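Local coordinates for putative lipoprotein (Bacteroides ovatus, PDB 3OQQ), which is of unknown function but is a putative extracellular lipoprotein of mostly beta structure that binds calcium ions, at residues I327-T330 / N331-N334; S354-K357 / A358-E361; R398-F401 / R402-Y405; I337-N340 / G341-I345. One frame throughout, in Å; residues are numbered along the deposited sequence.

Interaction 1: I327-T330 / N331-N334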
loop_
_atom_site.group_PDB
_atom_site.type_symbol
_atom_site.label_atom_id
_atom_site.label_comp_id
_atom_site.label_asym_id
_atom_site.label_seq_id
_atom_site.Cartn_x
_atom_site.Cartn_y
_atom_site.Cartn_z
ATOM N N ILE A 327 -7.808 -5.248 1.497
ATOM C CA ILE A 327 -7.408 -5.174 0.086
ATOM C C ILE A 327 -8.542 -4.562 -0.737
ATOM O O ILE A 327 -8.287 -3.716 -1.607
ATOM C CB ILE A 327 -6.996 -6.558 -0.480
ATOM C CG1 ILE A 327 -5.714 -7.092 0.199
ATOM C CG2 ILE A 327 -6.908 -6.550 -2.052
ATOM C CD1 ILE A 327 -4.497 -7.115 -0.635
ATOM N N LEU A 328 -9.785 -5.046 -0.512
ATOM C CA LEU A 328 -10.937 -4.621 -1.291
ATOM C C LEU A 328 -11.270 -3.152 -1.056
ATOM O O LEU A 328 -11.338 -2.395 -2.032
ATOM C CB LEU A 328 -12.167 -5.522 -1.037
ATOM C CG LEU A 328 -12.043 -7.003 -1.505
ATOM C CD1 LEU A 328 -13.361 -7.741 -1.362
ATOM C CD2 LEU A 328 -11.526 -7.118 -2.946
ATOM N N ASP A 329 -11.440 -2.733 0.205
ATOM C CA ASP A 329 -11.771 -1.339 0.506
ATOM C C ASP A 329 -10.497 -0.467 0.683
ATOM O O ASP A 329 -9.799 -0.549 1.704
ATOM C CB ASP A 329 -12.673 -1.262 1.744
ATOM C CG ASP A 329 -13.266 0.103 2.037
ATOM O OD1 ASP A 329 -12.903 1.078 1.335
ATOM O OD2 ASP A 329 -14.028 0.215 3.016
ATOM N N THR A 330 -10.245 0.417 -0.299
ATOM C CA THR A 330 -9.093 1.327 -0.281
ATOM C C THR A 330 -9.086 2.198 0.993
ATOM O O THR A 330 -8.011 2.528 1.481
ATOM C CB THR A 330 -9.045 2.196 -1.564
ATOM O OG1 THR A 330 -7.814 2.903 -1.585
ATOM C CG2 THR A 330 -10.220 3.168 -1.702
ATOM N N ASN A 331 -10.290 2.528 1.540
ATOM C CA ASN A 331 -10.464 3.375 2.723
ATOM C C ASN A 331 -10.023 2.703 4.020
ATOM O O ASN A 331 -9.907 3.402 5.019
ATOM C CB ASN A 331 -11.901 3.851 2.853
ATOM C CG ASN A 331 -12.388 4.612 1.641
ATOM O OD1 ASN A 331 -13.307 4.180 0.952
ATOM N ND2 ASN A 331 -11.757 5.735 1.332
ATOM N N ARG A 332 -9.737 1.392 4.008
ATOM C CA ARG A 332 -9.258 0.659 5.193
ATOM C C ARG A 332 -7.705 0.746 5.324
ATOM O O ARG A 332 -7.148 0.426 6.377
ATOM C CB ARG A 332 -9.736 -0.809 5.164
ATOM C CG ARG A 332 -11.254 -0.976 5.241
ATOM C CD ARG A 332 -11.783 -0.879 6.638
ATOM N NE ARG A 332 -13.223 -1.136 6.697
ATOM C CZ ARG A 332 -13.970 -1.002 7.790
ATOM N NH1 ARG A 332 -13.419 -0.622 8.939
ATOM N NH2 ARG A 332 -15.274 -1.238 7.743
ATOM N N GLN A 333 -7.022 1.193 4.253
ATOM C CA GLN A 333 -5.578 1.342 4.269
ATOM C C GLN A 333 -5.281 2.771 4.656
ATOM O O GLN A 333 -5.134 3.633 3.800
ATOM C CB GLN A 333 -4.965 0.957 2.919
ATOM C CG GLN A 333 -5.500 -0.352 2.337
ATOM C CD GLN A 333 -5.000 -0.573 0.934
ATOM O OE1 GLN A 333 -4.461 0.332 0.286
ATOM N NE2 GLN A 333 -5.166 -1.782 0.432
ATOM N N ASN A 334 -5.303 3.036 5.956
ATOM C CA ASN A 334 -5.143 4.387 6.449
ATOM C C ASN A 334 -3.653 4.716 6.657
ATOM O O ASN A 334 -3.138 4.664 7.769
ATOM C CB ASN A 334 -5.981 4.609 7.728
ATOM C CG ASN A 334 -5.932 6.032 8.220
ATOM O OD1 ASN A 334 -5.344 6.898 7.590
ATOM N ND2 ASN A 334 -6.535 6.311 9.344
HETATM O O HOH W 1 -5.428 4.491 1.426
#
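Asp329, where the chain leaves helix 314-328, reaches over the first residues of 331-334 and illustrates how one acidic side chain can shape a helix-to-strand turn. Its CG stands anti to the backbone N (chi1 -171°), which swings the carboxylate forward until OD1 takes the amide of Asn331 N at 3.0 Å. The donor meets OD1 from above the carboxylate plane. The backbone of the same residue is used as well, with Asp329 O accepting from Arg332 N at 3.0 Å, and one residue further on Gln333 N reaches Thr330 O at 3.2 Å. A water also donates to Thr330 O, which bonds Tyr350 OH besides.

The tight side is the buried one. There the extended chain of Gln333 runs back toward Ile327, and its amide is well supplied with partners: OE1 accepts from Lys387, while NE2 serves Leu326 O and Asn125. Thr330 OG1 also meets Lys387.

The outer side is looser. Arg332, bent at chi2 (-81°), lays its CG 3.8 Å from Asp329 OD2, but its guanidinium stands nearly perpendicular to the carboxylate and NE stays 4.0 Å from OD2, too long for a salt bridge; the firm ion pair of Arg332 is with Asp198. Asn331 is largely in solvent.

Two successive type I turns, the first overlaid by an Asx turn from Asp329, thus form the single 3-10 turn that leads from helix 314-328 into strand 333-339.

Interaction 2: S354-K357 / A358-E361; sequences SAYK and AEYE
Tyr360 N donates to Tyr356 O at 2.9 Å, and Glu361 N follows with a bond to Lys357 O of 3.1 Å. These two i to i+4 bonds establish the first turn of helix 357-364. A longer salt bridge spans the same turn: Lys357, its chain extended beyond CG, passes obliquely by Glu361 and holds NZ 3.5 Å from OE2. This pair lies on the exposed side.

Water serves amides that open the helix. Ala358 N donates to one molecule that in turn donates to Ser354 O, and Glu359 N donates to a second at 2.9 Å, close to both Ala355 O and Glu359 OE2. The Glu359 carboxylate thereby folds back on its own amide through solvent, a position where the positive end of the helix dipole would probably steady its charge. A third water lies 2.6 Å from Tyr356 OH and gives a weak bond to Glu359 OE1.

Packing centres on the Tyr356 ring. With chi1 at -167° the ring lies along the helix start, and Glu359 CB covers its face in a CH-pi contact, 4.0 Å from the centroid. The carboxylate beyond is turned 66° from the ring plane, OE1 coming within 3.3 Å of CE1. Tyr360 CB comes from the same face, beside CD2 and CE2, 3.9 Å from CE2.

Tyr360 itself leads away to a nearly parallel meeting with Trp135, its hydroxyl bonded to Tyr376 N. Tyr356 packs on Lys343 and Glu344, so the helix start is seated against strand 343-346 and the loops carrying Trp135 and Tyr376.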
loop_
_atom_site.group_PDB
_atom_site.type_symbol
_atom_site.label_atom_id
_atom_site.label_comp_id
_atom_site.label_asym_id
_atom_site.label_seq_id
_atom_site.Cartn_x
_atom_site.Cartn_y
_atom_site.Cartn_z
ATOM N N SER A 354 -6.323 6.897 17.116
ATOM C CA SER A 354 -6.971 7.198 18.416
ATOM C C SER A 354 -6.040 7.986 19.349
ATOM O O SER A 354 -6.506 8.840 20.085
ATOM C CB SER A 354 -7.375 5.913 19.138
ATOM O OG SER A 354 -8.244 5.140 18.335
ATOM N N ALA A 355 -4.735 7.687 19.328
ATOM C CA ALA A 355 -3.734 8.355 20.167
ATOM C C ALA A 355 -3.572 9.815 19.774
ATOM O O ALA A 355 -3.402 10.665 20.637
ATOM C CB ALA A 355 -2.398 7.642 20.028
ATOM N N TYR A 356 -3.651 10.114 18.471
ATOM C CA TYR A 356 -3.485 11.482 18.007
ATOM C C TYR A 356 -4.792 12.256 17.957
ATOM O O TYR A 356 -4.754 13.490 17.851
ATOM C CB TYR A 356 -2.828 11.484 16.612
ATOM C CG TYR A 356 -2.342 12.849 16.202
ATOM C CD1 TYR A 356 -1.327 13.489 16.910
ATOM C CD2 TYR A 356 -2.941 13.537 15.147
ATOM C CE1 TYR A 356 -0.902 14.767 16.565
ATOM C CE2 TYR A 356 -2.527 14.823 14.798
ATOM C CZ TYR A 356 -1.509 15.436 15.514
ATOM O OH TYR A 356 -1.092 16.709 15.206
ATOM N N LYS A 357 -5.937 11.544 18.021
ATOM C CA LYS A 357 -7.284 12.111 17.871
ATOM C C LYS A 357 -7.501 13.439 18.631
ATOM O O LYS A 357 -7.989 14.412 18.023
ATOM C CB LYS A 357 -8.371 11.100 18.276
ATOM C CG LYS A 357 -9.726 11.434 17.660
ATOM C CD LYS A 357 -10.885 10.947 18.505
ATOM C CE LYS A 357 -12.210 11.306 17.875
ATOM N NZ LYS A 357 -13.266 11.523 18.902
ATOM N N ALA A 358 -7.157 13.469 19.930
ATOM C CA ALA A 358 -7.349 14.648 20.789
ATOM C C ALA A 358 -6.512 15.830 20.279
ATOM O O ALA A 358 -7.036 16.948 20.186
ATOM C CB ALA A 358 -7.012 14.330 22.259
ATOM N N GLU A 359 -5.227 15.572 19.929
ATOM C CA GLU A 359 -4.320 16.596 19.402
ATOM C C GLU A 359 -4.841 17.152 18.086
ATOM O O GLU A 359 -4.795 18.365 17.897
ATOM C CB GLU A 359 -2.916 16.026 19.185
ATOM C CG GLU A 359 -2.012 16.090 20.404
ATOM C CD GLU A 359 -0.764 15.240 20.240
ATOM O OE1 GLU A 359 0.178 15.697 19.551
ATOM O OE2 GLU A 359 -0.747 14.097 20.753
ATOM N N TYR A 360 -5.337 16.267 17.181
ATOM C CA TYR A 360 -5.863 16.648 15.872
ATOM C C TYR A 360 -6.981 17.641 16.038
ATOM O O TYR A 360 -6.969 18.678 15.377
ATOM C CB TYR A 360 -6.342 15.420 15.062
ATOM C CG TYR A 360 -7.023 15.772 13.753
ATOM C CD1 TYR A 360 -6.288 15.932 12.579
ATOM C CD2 TYR A 360 -8.401 15.957 13.689
ATOM C CE1 TYR A 360 -6.910 16.233 11.369
ATOM C CE2 TYR A 360 -9.032 16.291 12.490
ATOM C CZ TYR A 360 -8.280 16.426 11.330
ATOM O OH TYR A 360 -8.880 16.756 10.144
ATOM N N GLU A 361 -7.944 17.321 16.920
ATOM C CA GLU A 361 -9.112 18.153 17.210
ATOM C C GLU A 361 -8.711 19.504 17.800
ATOM O O GLU A 361 -9.265 20.512 17.391
ATOM C CB GLU A 361 -10.079 17.409 18.144
ATOM C CG GLU A 361 -10.843 16.342 17.372
ATOM C CD GLU A 361 -11.783 15.423 18.126
ATOM O OE1 GLU A 361 -11.908 15.559 19.362
ATOM O OE2 GLU A 361 -12.382 14.542 17.469
HETATM O O HOH W 2 -6.359 11.139 21.494
HETATM O O HOH W 3 -3.780 13.395 21.245
HETATM O O HOH W 4 0.241 17.989 16.990
#

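Interaction 3: R398-F401 / R402-Y405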
loop_
_atom_site.group_PDB
_atom_site.type_symbol
_atom_site.label_atom_id
_atom_site.label_comp_id
_atom_site.label_asym_id
_atom_site.label_seq_id
_atom_site.Cartn_x
_atom_site.Cartn_y
_atom_site.Cartn_z
ATOM N N ARG A 398 11.292 20.605 -4.657
ATOM C CA ARG A 398 10.701 21.919 -4.959
ATOM C C ARG A 398 10.121 22.013 -6.383
ATOM O O ARG A 398 9.736 23.101 -6.808
ATOM C CB ARG A 398 11.699 23.064 -4.704
ATOM C CG ARG A 398 11.878 23.385 -3.201
ATOM C CD ARG A 398 12.964 24.434 -2.969
ATOM N NE ARG A 398 14.256 24.006 -3.521
ATOM C CZ ARG A 398 15.155 23.269 -2.867
ATOM N NH1 ARG A 398 14.938 22.898 -1.608
ATOM N NH2 ARG A 398 16.284 22.910 -3.464
ATOM N N VAL A 399 9.994 20.889 -7.099
ATOM C CA VAL A 399 9.334 20.898 -8.404
ATOM C C VAL A 399 7.822 20.741 -8.135
ATOM O O VAL A 399 7.428 19.739 -7.517
ATOM C CB VAL A 399 9.874 19.815 -9.390
ATOM C CG1 VAL A 399 8.960 19.667 -10.603
ATOM C CG2 VAL A 399 11.303 20.116 -9.827
ATOM N N PRO A 400 6.961 21.697 -8.576
ATOM C CA PRO A 400 5.508 21.538 -8.349
ATOM C C PRO A 400 4.986 20.219 -8.922
ATOM O O PRO A 400 5.313 19.889 -10.059
ATOM C CB PRO A 400 4.899 22.744 -9.085
ATOM C CG PRO A 400 5.988 23.760 -9.134
ATOM C CD PRO A 400 7.253 22.939 -9.327
ATOM N N PHE A 401 4.183 19.464 -8.141
ATOM C CA PHE A 401 3.626 18.170 -8.577
ATOM C C PHE A 401 2.906 18.280 -9.933
ATOM O O PHE A 401 3.177 17.474 -10.815
ATOM C CB PHE A 401 2.691 17.561 -7.517
ATOM C CG PHE A 401 2.492 16.073 -7.736
ATOM C CD1 PHE A 401 3.537 15.175 -7.530
ATOM C CD2 PHE A 401 1.286 15.582 -8.207
ATOM C CE1 PHE A 401 3.363 13.803 -7.769
ATOM C CE2 PHE A 401 1.105 14.204 -8.436
ATOM C CZ PHE A 401 2.138 13.325 -8.207
ATOM N N ARG A 402 2.072 19.331 -10.131
ATOM C CA ARG A 402 1.325 19.610 -11.369
ATOM C C ARG A 402 2.290 19.834 -12.601
ATOM O O ARG A 402 1.853 19.689 -13.743
ATOM C CB ARG A 402 0.410 20.832 -11.159
ATOM C CG ARG A 402 1.163 22.156 -11.253
ATOM C CD ARG A 402 0.475 23.316 -10.617
ATOM N NE ARG A 402 -0.677 23.761 -11.378
ATOM C CZ ARG A 402 -1.262 24.944 -11.219
ATOM N NH1 ARG A 402 -0.771 25.828 -10.356
ATOM N NH2 ARG A 402 -2.333 25.257 -11.930
ATOM N N GLU A 403 3.576 20.189 -12.359
ATOM C CA GLU A 403 4.580 20.345 -13.437
ATOM C C GLU A 403 5.213 18.995 -13.767
ATOM O O GLU A 403 5.473 18.722 -14.931
ATOM C CB GLU A 403 5.653 21.387 -13.078
ATOM C CG GLU A 403 5.102 22.802 -13.092
ATOM C CD GLU A 403 6.101 23.926 -12.926
ATOM O OE1 GLU A 403 7.300 23.718 -13.220
ATOM O OE2 GLU A 403 5.678 25.027 -12.509
ATOM N N ALA A 404 5.442 18.139 -12.751
ATOM C CA ALA A 404 5.926 16.767 -12.953
ATOM C C ALA A 404 4.850 15.940 -13.669
ATOM O O ALA A 404 5.185 15.076 -14.485
ATOM C CB ALA A 404 6.265 16.126 -11.609
ATOM N N TYR A 405 3.546 16.211 -13.345
ATOM C CA TYR A 405 2.388 15.526 -13.921
ATOM C C TYR A 405 1.431 16.561 -14.564
ATOM O O TYR A 405 0.518 17.038 -13.879
ATOM C CB TYR A 405 1.682 14.641 -12.838
ATOM C CG TYR A 405 2.542 13.451 -12.481
ATOM C CD1 TYR A 405 2.505 12.287 -13.246
ATOM C CD2 TYR A 405 3.497 13.537 -11.468
ATOM C CE1 TYR A 405 3.371 11.224 -12.990
ATOM C CE2 TYR A 405 4.388 12.495 -11.222
ATOM C CZ TYR A 405 4.320 11.339 -11.988
ATOM O OH TYR A 405 5.215 10.324 -11.783
#
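Phe401 and Tyr405 meet along one side of the one-turn helix 401-404, Tyr405 lying just past its end, in a compact example of a helix begun by proline, with Pro400 at the N-cap position. Tyr405 CD2 lies over one face of the Phe401 ring toward its rim, 3.5 Å from CZ, the two planes inclined at 31° with centroids 5.0 Å apart. CG of Phe401 sits anti to its backbone N (chi1 -161°), carrying the ring along the helix to where Tyr405 follows one turn later. The backbone fixes that spacing, since Tyr405 N donates to Phe401 O at 2.9 Å.

Pro400 O is gripped twice, by Ala404 N in the carbonyl plane at 3.2 Å and by Glu403 N from well above it at 2.9 Å. On the outer side the Glu403 side chain doubles back over the proline.

Beyond this shell, Phe408 meets Phe401 edge-to-face and Trp422 does the same to Tyr405, whose hydroxyl bonds Arg393 O. Upstream, Arg398 N bonds Asp146, a calcium ligand, so the segment reaches a calcium site through a second-shell bond. At the proline, the closest side-chain approach is Glu403 OE2 to Pro400 CG, 3.6 Å.

Interaction 4: I337-N340 / G341-I345; sequences IKVN and GGKEI. With PGE (triethylene glycol), chain G.
Lys338 is wrapped at its tip by a triethylene glycol molecule, beside Glu344 on one face of a beta hairpin with a G1 bulge. The lysine chain bends at chi3 (-126°), which turns its NZ into the glycol. The ammonium donates to O2 of the glycol at 2.8 Å and to O3 at 3.1 Å, with weak bonds to both end oxygens, so the chain curls round it somewhat as a crown ether holds a cation. The O1 hydroxyl of the glycol donates a hydrogen bond to Glu344 OE1 at 2.7 Å. The additive, probably from the crystallisation liquor, thus bridges opposite charges whose atoms NZ and OE1 are 5.1 Å apart. Glu344 has protein partners too: Thr353 at OE1 and His346 at OE2.

Away from the bulge the strands pair regularly, Lys338 opposite Glu344 and Ile337 opposite Ile345, with Ile345 N reaching Ile337 O at 2.8 Å. At the turn, Gly342 N donates to Val339 O, closing a type II turn over Asn340 and Gly341; Gly342 and Lys343 then both face Val339. Both glycines have positive phi (108° and 97°), a backbone region readily open to glycine.

On the face away from Lys338 and Glu344, Ile337 and Ile345 lie side by side and pack on Phe131. Val339 joins them there, its CG1 standing 4.1 Å from Ile345 CD1.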
loop_
_atom_site.group_PDB
_atom_site.type_symbol
_atom_site.label_atom_id
_atom_site.label_comp_id
_atom_site.label_asym_id
_atom_site.label_seq_id
_atom_site.Cartn_x
_atom_site.Cartn_y
_atom_site.Cartn_z
ATOM N N ILE A 337 2.003 9.711 7.954
ATOM C CA ILE A 337 3.356 10.067 8.302
ATOM C C ILE A 337 3.352 10.877 9.608
ATOM O O ILE A 337 2.321 11.450 9.996
ATOM C CB ILE A 337 4.137 10.803 7.188
ATOM C CG1 ILE A 337 3.483 12.183 6.803
ATOM C CG2 ILE A 337 4.366 9.863 5.987
ATOM C CD1 ILE A 337 4.394 13.174 6.312
ATOM N N LYS A 338 4.509 10.890 10.290
ATOM C CA LYS A 338 4.749 11.761 11.431
ATOM C C LYS A 338 5.957 12.626 11.142
ATOM O O LYS A 338 6.881 12.225 10.422
ATOM C CB LYS A 338 4.941 11.021 12.757
ATOM C CG LYS A 338 3.721 10.313 13.280
ATOM C CD LYS A 338 3.827 10.234 14.797
ATOM C CE LYS A 338 3.689 8.842 15.293
ATOM N NZ LYS A 338 3.698 8.810 16.781
ATOM N N VAL A 339 5.908 13.846 11.660
ATOM C CA VAL A 339 6.998 14.802 11.523
ATOM C C VAL A 339 7.505 15.105 12.918
ATOM O O VAL A 339 6.779 14.876 13.902
ATOM C CB VAL A 339 6.585 16.074 10.732
ATOM C CG1 VAL A 339 6.030 15.705 9.350
ATOM C CG2 VAL A 339 5.590 16.921 11.513
ATOM N N ASN A 340 8.764 15.562 13.012
ATOM C CA ASN A 340 9.434 15.908 14.266
ATOM C C ASN A 340 8.483 16.648 15.208
ATOM O O ASN A 340 7.884 17.643 14.818
ATOM C CB ASN A 340 10.656 16.773 13.959
ATOM C CG ASN A 340 11.524 17.018 15.151
ATOM O OD1 ASN A 340 12.025 16.079 15.788
ATOM N ND2 ASN A 340 11.661 18.281 15.506
ATOM N N GLY A 341 8.310 16.133 16.420
ATOM C CA GLY A 341 7.372 16.727 17.361
ATOM C C GLY A 341 6.121 15.889 17.556
ATOM O O GLY A 341 5.388 16.119 18.515
ATOM N N GLY A 342 5.864 14.929 16.653
ATOM C CA GLY A 342 4.731 14.017 16.776
ATOM C C GLY A 342 3.463 14.355 16.012
ATOM O O GLY A 342 2.457 13.655 16.153
ATOM N N LYS A 343 3.479 15.427 15.211
ATOM C CA LYS A 343 2.351 15.775 14.362
ATOM C C LYS A 343 2.135 14.634 13.333
ATOM O O LYS A 343 3.081 14.197 12.682
ATOM C CB LYS A 343 2.641 17.100 13.670
ATOM C CG LYS A 343 1.436 17.899 13.255
ATOM C CD LYS A 343 1.809 18.858 12.144
ATOM C CE LYS A 343 2.671 20.016 12.580
ATOM N NZ LYS A 343 3.275 20.694 11.412
ATOM N N GLU A 344 0.905 14.139 13.234
ATOM C CA GLU A 344 0.496 13.018 12.399
ATOM C C GLU A 344 -0.343 13.517 11.234
ATOM O O GLU A 344 -1.313 14.254 11.441
ATOM C CB GLU A 344 -0.300 12.049 13.294
ATOM C CG GLU A 344 -0.390 10.608 12.850
ATOM C CD GLU A 344 -1.387 9.848 13.703
ATOM O OE1 GLU A 344 -1.005 9.371 14.793
ATOM O OE2 GLU A 344 -2.578 9.816 13.326
ATOM N N ILE A 345 0.050 13.143 9.999
ATOM C CA ILE A 345 -0.637 13.569 8.776
ATOM C C ILE A 345 -1.199 12.340 8.059
ATOM O O ILE A 345 -0.500 11.365 7.896
ATOM C CB ILE A 345 0.327 14.405 7.865
ATOM C CG1 ILE A 345 0.999 15.541 8.676
ATOM C CG2 ILE A 345 -0.383 14.960 6.594
ATOM C CD1 ILE A 345 2.227 16.221 8.017
HETATM C C1 PGE G . 0.369 8.254 17.576
HETATM O O1 PGE G . 0.612 9.561 16.975
HETATM C C2 PGE G . 0.659 7.078 16.677
HETATM O O2 PGE G . 1.952 6.627 16.946
HETATM C C3 PGE G . 2.183 5.227 16.924
HETATM C C4 PGE G . 3.617 4.944 17.361
HETATM O O4 PGE G . 6.867 8.206 17.074
HETATM C C6 PGE G . 6.605 6.893 16.450
HETATM C C5 PGE G . 5.794 5.982 17.238
HETATM O O3 PGE G . 4.516 5.781 16.614
HETATM O O HOH W 5 9.812 13.834 16.924
HETATM O O HOH W 6 5.307 18.124 15.314
#

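Along the chain the four contacts come in series, none nested within or crossing another. Interaction 1 carries the chain from helix 314-328 into strand 333-339; interaction 4 takes up the far end of that strand and closes the hairpin at one edge of a six-stranded sheet, with strand 343-346 outermost. After a loop, interaction 2 starts helix 357-364 and brings the chain back to the hairpin, where Tyr356 CB comes 3.3 Å from Glu344 OE1. Interaction 3 comes last and stands apart, its nearest atoms about 14 Å from those of interaction 4, forming a short helix by the calcium-binding region. Helix, sheet edge and a loop beside the calcium sites are shaped by local turns.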